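PDB 1V67: ferripyochelin binding protein from Pyrococcus horikoshii, which binds zinc and calcium and is probably a trimeric gamma-class carbonic anhydrase, interconverting carbon dioxide and bicarbonate. Local coordinates for residues 17-22 against 35-40; 45-50 against 66-71. All blocks are in the same frame, centred on the assembly; numbering follows the deposited sequence.

Contact 1: residues 17-22 against 35-40; sequences AFVDEN and TSVWPS. With CA (calcium ion), chain D.
Two successive coils of a left-handed parallel beta-helix meet here, strand 18-19 lying beside strand 36-37 in parallel register. Phe18 N donates to Thr35 O, Phe18 O accepts from Val37 N at 2.8 Å, and Asp20 N reaches Val37 O in an almost straight bond (175°). Val19 and Val37 lie side by side on one face of the sheet, CG1 of Val19 4.2 Å from CB of Val37. On the other face, with CG of Phe18 anti to its backbone N (chi1 167°), the ring swings over toward Trp38 and presents its CE2 edge to the indole's six-membered ring, planes 63° apart: an edge-to-face pair, with Phe18 CE2 3.7 Å from Trp38 CE3. Helix 146-169 covers this side.

Past the strands, the carboxylate of Asp20 lies against the Pro39 ring, OD1 3.4 Å from CG of Pro39. OD2 accepts from Asn22 N at 3.0 Å, forming an Asx turn, while OD1 is salt-bridged to Arg170. Ser40 then places OG 2.3 Å from the calcium ion, which also binds Asn61 and the same two residues of both other subunits. Such stacking of short parallel strands is typical of the hexapeptide-repeat left-handed beta-helix; the shared calcium is this trimer's addition.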
loop_
_atom_site.group_PDB
_atom_site.type_symbol
_atom_site.label_atom_id
_atom_site.label_comp_id
_atom_site.label_asym_id
_atom_site.label_seq_id
_atom_site.Cartn_x
_atom_site.Cartn_y
_atom_site.Cartn_z
ATOM N N ALA A 17 5.525 18.924 -14.419
ATOM C CA ALA A 17 5.206 17.879 -13.459
ATOM C C ALA A 17 5.084 16.551 -14.194
ATOM O O ALA A 17 4.705 16.509 -15.367
ATOM C CB ALA A 17 3.895 18.203 -12.745
ATOM N N PHE A 18 5.431 15.473 -13.502
ATOM C CA PHE A 18 5.333 14.137 -14.062
ATOM C C PHE A 18 4.229 13.383 -13.321
ATOM O O PHE A 18 4.170 13.390 -12.090
ATOM C CB PHE A 18 6.668 13.388 -13.920
ATOM C CG PHE A 18 6.557 11.910 -14.196
ATOM C CD1 PHE A 18 6.176 11.451 -15.454
ATOM C CD2 PHE A 18 6.811 10.979 -13.195
ATOM C CE1 PHE A 18 6.018 10.088 -15.702
ATOM C CE2 PHE A 18 6.655 9.613 -13.434
ATOM C CZ PHE A 18 6.269 9.167 -14.692
ATOM N N VAL A 19 3.343 12.753 -14.079
ATOM C CA VAL A 19 2.253 11.993 -13.498
ATOM C C VAL A 19 2.085 10.700 -14.271
ATOM O O VAL A 19 1.558 10.689 -15.383
ATOM C CB VAL A 19 0.918 12.770 -13.544
ATOM C CG1 VAL A 19 -0.157 11.994 -12.789
ATOM C CG2 VAL A 19 1.092 14.153 -12.931
ATOM N N ASP A 20 2.543 9.612 -13.669
ATOM C CA ASP A 20 2.459 8.288 -14.269
ATOM C C ASP A 20 1.010 7.978 -14.641
ATOM O O ASP A 20 0.095 8.295 -13.885
ATOM C CB ASP A 20 2.965 7.252 -13.267
ATOM C CG ASP A 20 3.304 5.943 -13.918
ATOM O OD1 ASP A 20 4.437 5.821 -14.431
ATOM O OD2 ASP A 20 2.438 5.045 -13.934
ATOM N N GLU A 21 0.794 7.336 -15.785
ATOM C CA GLU A 21 -0.571 7.020 -16.214
ATOM C C GLU A 21 -1.254 5.973 -15.335
ATOM O O GLU A 21 -2.471 5.768 -15.415
ATOM C CB GLU A 21 -0.581 6.581 -17.686
ATOM C CG GLU A 21 0.520 5.634 -18.085
ATOM C CD GLU A 21 0.305 5.074 -19.476
ATOM O OE1 GLU A 21 -0.078 5.847 -20.383
ATOM O OE2 GLU A 21 0.521 3.859 -19.663
ATOM N N ASN A 22 -0.453 5.336 -14.480
ATOM C CA ASN A 22 -0.927 4.308 -13.555
ATOM C C ASN A 22 -1.238 4.944 -12.190
ATOM O O ASN A 22 -1.746 4.285 -11.282
ATOM C CB ASN A 22 0.119 3.179 -13.417
ATOM C CG ASN A 22 0.535 2.581 -14.766
ATOM O OD1 ASN A 22 1.700 2.664 -15.155
ATOM N ND2 ASN A 22 -0.411 1.971 -15.470
ATOM N N THR A 35 7.467 18.437 -10.055
ATOM C CA THR A 35 6.975 17.503 -9.042
ATOM C C THR A 35 6.739 16.167 -9.739
ATOM O O THR A 35 6.763 16.077 -10.973
ATOM C CB THR A 35 5.633 17.934 -8.434
ATOM O OG1 THR A 35 4.668 18.109 -9.478
ATOM C CG2 THR A 35 5.786 19.216 -7.657
ATOM N N SER A 36 6.487 15.128 -8.957
ATOM C CA SER A 36 6.259 13.829 -9.556
ATOM C C SER A 36 5.348 12.913 -8.759
ATOM O O SER A 36 5.469 12.795 -7.540
ATOM C CB SER A 36 7.602 13.134 -9.805
ATOM O OG SER A 36 8.407 13.156 -8.639
ATOM N N VAL A 37 4.412 12.296 -9.472
ATOM C CA VAL A 37 3.481 11.337 -8.901
ATOM C C VAL A 37 3.813 10.046 -9.626
ATOM O O VAL A 37 3.685 9.955 -10.852
ATOM C CB VAL A 37 2.042 11.695 -9.185
ATOM C CG1 VAL A 37 1.137 10.755 -8.401
ATOM C CG2 VAL A 37 1.786 13.149 -8.817
ATOM N N TRP A 38 4.220 9.044 -8.858
ATOM C CA TRP A 38 4.662 7.782 -9.422
ATOM C C TRP A 38 3.648 6.655 -9.572
ATOM O O TRP A 38 2.510 6.775 -9.121
ATOM C CB TRP A 38 5.916 7.329 -8.654
ATOM C CG TRP A 38 6.961 8.417 -8.658
ATOM C CD1 TRP A 38 7.046 9.485 -7.802
ATOM C CD2 TRP A 38 7.999 8.600 -9.625
ATOM N NE1 TRP A 38 8.082 10.308 -8.174
ATOM C CE2 TRP A 38 8.692 9.777 -9.279
ATOM C CE3 TRP A 38 8.445 7.852 -10.724
ATOM C CZ2 TRP A 38 9.766 10.259 -10.033
ATOM C CZ3 TRP A 38 9.513 8.327 -11.464
ATOM C CH2 TRP A 38 10.174 9.505 -11.104
ATOM N N PRO A 39 4.056 5.545 -10.218
ATOM C CA PRO A 39 3.161 4.411 -10.432
ATOM C C PRO A 39 2.263 4.007 -9.258
ATOM O O PRO A 39 2.731 3.803 -8.140
ATOM C CB PRO A 39 4.116 3.297 -10.856
ATOM C CG PRO A 39 5.167 4.046 -11.613
ATOM C CD PRO A 39 5.418 5.223 -10.692
ATOM N N SER A 40 0.964 3.906 -9.535
ATOM C CA SER A 40 -0.032 3.466 -8.549
ATOM C C SER A 40 -0.324 4.350 -7.330
ATOM O O SER A 40 -1.009 3.929 -6.391
ATOM C CB SER A 40 0.355 2.066 -8.078
ATOM O OG SER A 40 -0.733 1.393 -7.470
HETATM CA CA CA D . -1.883 0.337 -5.816
#

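Contact 2: residues 45-50 against 66-71; sequences GDIEQI and TSHGYP
Ile47, Glu48 and Thr66 carry most of this contact, in which the chain's turn through 46-48 leans on the loop 66-71. Thr66 points its hydroxyl back at the turn: OG1 sits between its own backbone N and carbonyl carbon (chi1 70°), and accepts from Glu48 N at 3.0 Å. A water 2.8 Å from Thr66 OG1 also donates to Glu48 O and accepts from Ile47 N, tying that hydroxyl to the turn by a second route. The methyl CG2 of Thr66, a separate branch from OG1, lies 4.0 Å from Ile50 CG1.

Glu48 reaches over to the loop. Its CB rests on Pro71 CB at 3.4 Å, its CG lies 3.2 Å from Ser67 O, and a bend at chi2 (-51°) turns the carboxylate toward the type II turn from Ser67 to Tyr70. There OE2 accepts from Gly69 N at 3.1 Å, a fairly straight bond (165°) that comes in from above the carboxylate plane. An alanine in place of Glu48 would probably leave the Gly69 N-H without this acceptor and open a gap beside the carbonyl of Ser67. Ile47 extends alongside Thr66, its CG1 3.5 Å from OG1 of Thr66, and sends CD1 over one face of the His68 ring, though the model is too tight there to be trusted in detail.

Ser67, whose side chain lies close to the zinc ligand His87, is hydrogen-bonded through OG to Asp105. The contact lies where strand 63-65 leaves one sheet and strand 72-74 enters the next, with strand 49-52, the preceding coil's counterpart of 72-74, bonding to it through Gln49 and Thr72.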
loop_
_atom_site.group_PDB
_atom_site.type_symbol
_atom_site.label_atom_id
_atom_site.label_comp_id
_atom_site.label_asym_id
_atom_site.label_seq_id
_atom_site.Cartn_x
_atom_site.Cartn_y
_atom_site.Cartn_z
ATOM N N GLY A 45 -8.558 14.209 -4.461
ATOM C CA GLY A 45 -8.988 15.505 -3.964
ATOM C C GLY A 45 -10.469 15.675 -4.088
ATOM O O GLY A 45 -10.943 16.581 -4.763
ATOM N N ASP A 46 -11.197 14.761 -3.447
ATOM C CA ASP A 46 -12.675 14.800 -3.501
ATOM C C ASP A 46 -13.327 15.472 -2.271
ATOM O O ASP A 46 -14.529 15.454 -2.113
ATOM C CB ASP A 46 -13.274 13.395 -3.648
ATOM C CG ASP A 46 -12.827 12.476 -2.565
ATOM O OD1 ASP A 46 -12.161 12.970 -1.614
ATOM O OD2 ASP A 46 -13.141 11.268 -2.693
ATOM N N ILE A 47 -12.827 15.958 -1.207
ATOM C CA ILE A 47 -13.404 16.936 -0.321
ATOM C C ILE A 47 -12.525 18.181 -0.157
ATOM O O ILE A 47 -12.886 19.244 -0.666
ATOM C CB ILE A 47 -13.742 16.236 1.053
ATOM C CG1 ILE A 47 -12.886 16.786 2.165
ATOM C CG2 ILE A 47 -13.422 14.718 1.027
ATOM C CD1 ILE A 47 -13.692 16.992 3.337
ATOM N N GLU A 48 -11.278 18.111 0.702
ATOM C CA GLU A 48 -10.480 19.346 0.818
ATOM C C GLU A 48 -9.396 19.222 -0.232
ATOM O O GLU A 48 -9.228 18.149 -0.820
ATOM C CB GLU A 48 -9.818 19.470 2.198
ATOM C CG GLU A 48 -10.747 19.772 3.379
ATOM C CD GLU A 48 -11.653 20.958 3.142
ATOM O OE1 GLU A 48 -11.186 21.928 2.521
ATOM O OE2 GLU A 48 -12.822 20.925 3.584
ATOM N N GLN A 49 -8.646 20.291 -0.474
ATOM C CA GLN A 49 -7.607 20.235 -1.494
ATOM C C GLN A 49 -6.343 19.486 -1.097
ATOM O O GLN A 49 -6.054 19.324 0.077
ATOM C CB GLN A 49 -7.257 21.661 -1.918
ATOM C CG GLN A 49 -6.076 21.771 -2.866
ATOM C CD GLN A 49 -5.636 23.187 -3.006
ATOM O OE1 GLN A 49 -5.156 23.793 -2.055
ATOM N NE2 GLN A 49 -5.825 23.745 -4.186
ATOM N N ILE A 50 -5.616 19.013 -2.105
ATOM C CA ILE A 50 -4.344 18.329 -1.916
ATOM C C ILE A 50 -3.364 19.198 -2.692
ATOM O O ILE A 50 -3.450 19.297 -3.913
ATOM C CB ILE A 50 -4.339 16.912 -2.516
ATOM C CG1 ILE A 50 -5.237 15.992 -1.692
ATOM C CG2 ILE A 50 -2.924 16.372 -2.550
ATOM C CD1 ILE A 50 -5.439 14.621 -2.300
ATOM N N THR A 66 -7.857 13.536 2.431
ATOM C CA THR A 66 -8.176 14.585 3.400
ATOM C C THR A 66 -9.500 14.311 4.109
ATOM O O THR A 66 -10.198 13.346 3.799
ATOM C CB THR A 66 -8.291 15.986 2.719
ATOM O OG1 THR A 66 -9.478 16.026 1.915
ATOM C CG2 THR A 66 -7.063 16.282 1.847
ATOM N N SER A 67 -9.825 15.177 5.066
ATOM C CA SER A 67 -11.078 15.108 5.819
ATOM C C SER A 67 -11.660 16.521 5.835
ATOM O O SER A 67 -10.934 17.498 5.650
ATOM C CB SER A 67 -10.833 14.634 7.260
ATOM O OG SER A 67 -10.389 13.288 7.300
ATOM N N HIS A 68 -12.962 16.637 6.060
ATOM C CA HIS A 68 -13.592 17.953 6.096
ATOM C C HIS A 68 -12.852 18.900 7.045
ATOM O O HIS A 68 -12.773 18.652 8.250
ATOM C CB HIS A 68 -15.062 17.834 6.520
ATOM C CG HIS A 68 -15.939 17.189 5.491
ATOM N ND1 HIS A 68 -15.950 15.829 5.267
ATOM C CD2 HIS A 68 -16.807 17.723 4.601
ATOM C CE1 HIS A 68 -16.789 15.553 4.284
ATOM N NE2 HIS A 68 -17.322 16.684 3.862
ATOM N N GLY A 69 -12.311 19.986 6.493
ATOM C CA GLY A 69 -11.584 20.955 7.297
ATOM C C GLY A 69 -10.096 20.668 7.379
ATOM O O GLY A 69 -9.310 21.516 7.799
ATOM N N TYR A 70 -9.703 19.470 6.965
ATOM C CA TYR A 70 -8.303 19.071 7.014
ATOM C C TYR A 70 -7.721 18.766 5.641
ATOM O O TYR A 70 -7.680 17.614 5.216
ATOM C CB TYR A 70 -8.153 17.855 7.932
ATOM C CG TYR A 70 -8.422 18.184 9.383
ATOM C CD1 TYR A 70 -7.449 18.803 10.166
ATOM C CD2 TYR A 70 -9.660 17.913 9.963
ATOM C CE1 TYR A 70 -7.701 19.144 11.493
ATOM C CE2 TYR A 70 -9.923 18.252 11.289
ATOM C CZ TYR A 70 -8.939 18.866 12.047
ATOM O OH TYR A 70 -9.187 19.202 13.358
ATOM N N PRO A 71 -7.286 19.808 4.915
ATOM C CA PRO A 71 -6.705 19.594 3.586
ATOM C C PRO A 71 -5.249 19.165 3.728
ATOM O O PRO A 71 -4.636 19.363 4.781
ATOM C CB PRO A 71 -6.847 20.964 2.924
ATOM C CG PRO A 71 -6.659 21.894 4.077
ATOM C CD PRO A 71 -7.489 21.245 5.173
HETATM O O HOH W 1 -9.582 15.528 -0.833
#

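In the fold
Contact 1 closes before contact 2 opens, so the two follow in series along the chain; their centres are 20 Å apart and their nearest atoms about 8 Å, without touching. Both join neighbouring coils of the same beta-helix. Contact 1 pairs strands 18-19 and 36-37 of the sheet beneath helix 146-169. Contact 2 lies at a corner between the other two sheets, where strands 42-45 and 63-65 give way to 49-52 and 72-74. Strand 42-45 connects them, running on from Ser40 to the turn at 46-48. Contact 1 includes a ligand of the calcium shared by the three subunits, while the segment 66-71 of contact 2 follows directly on the zinc ligand His65.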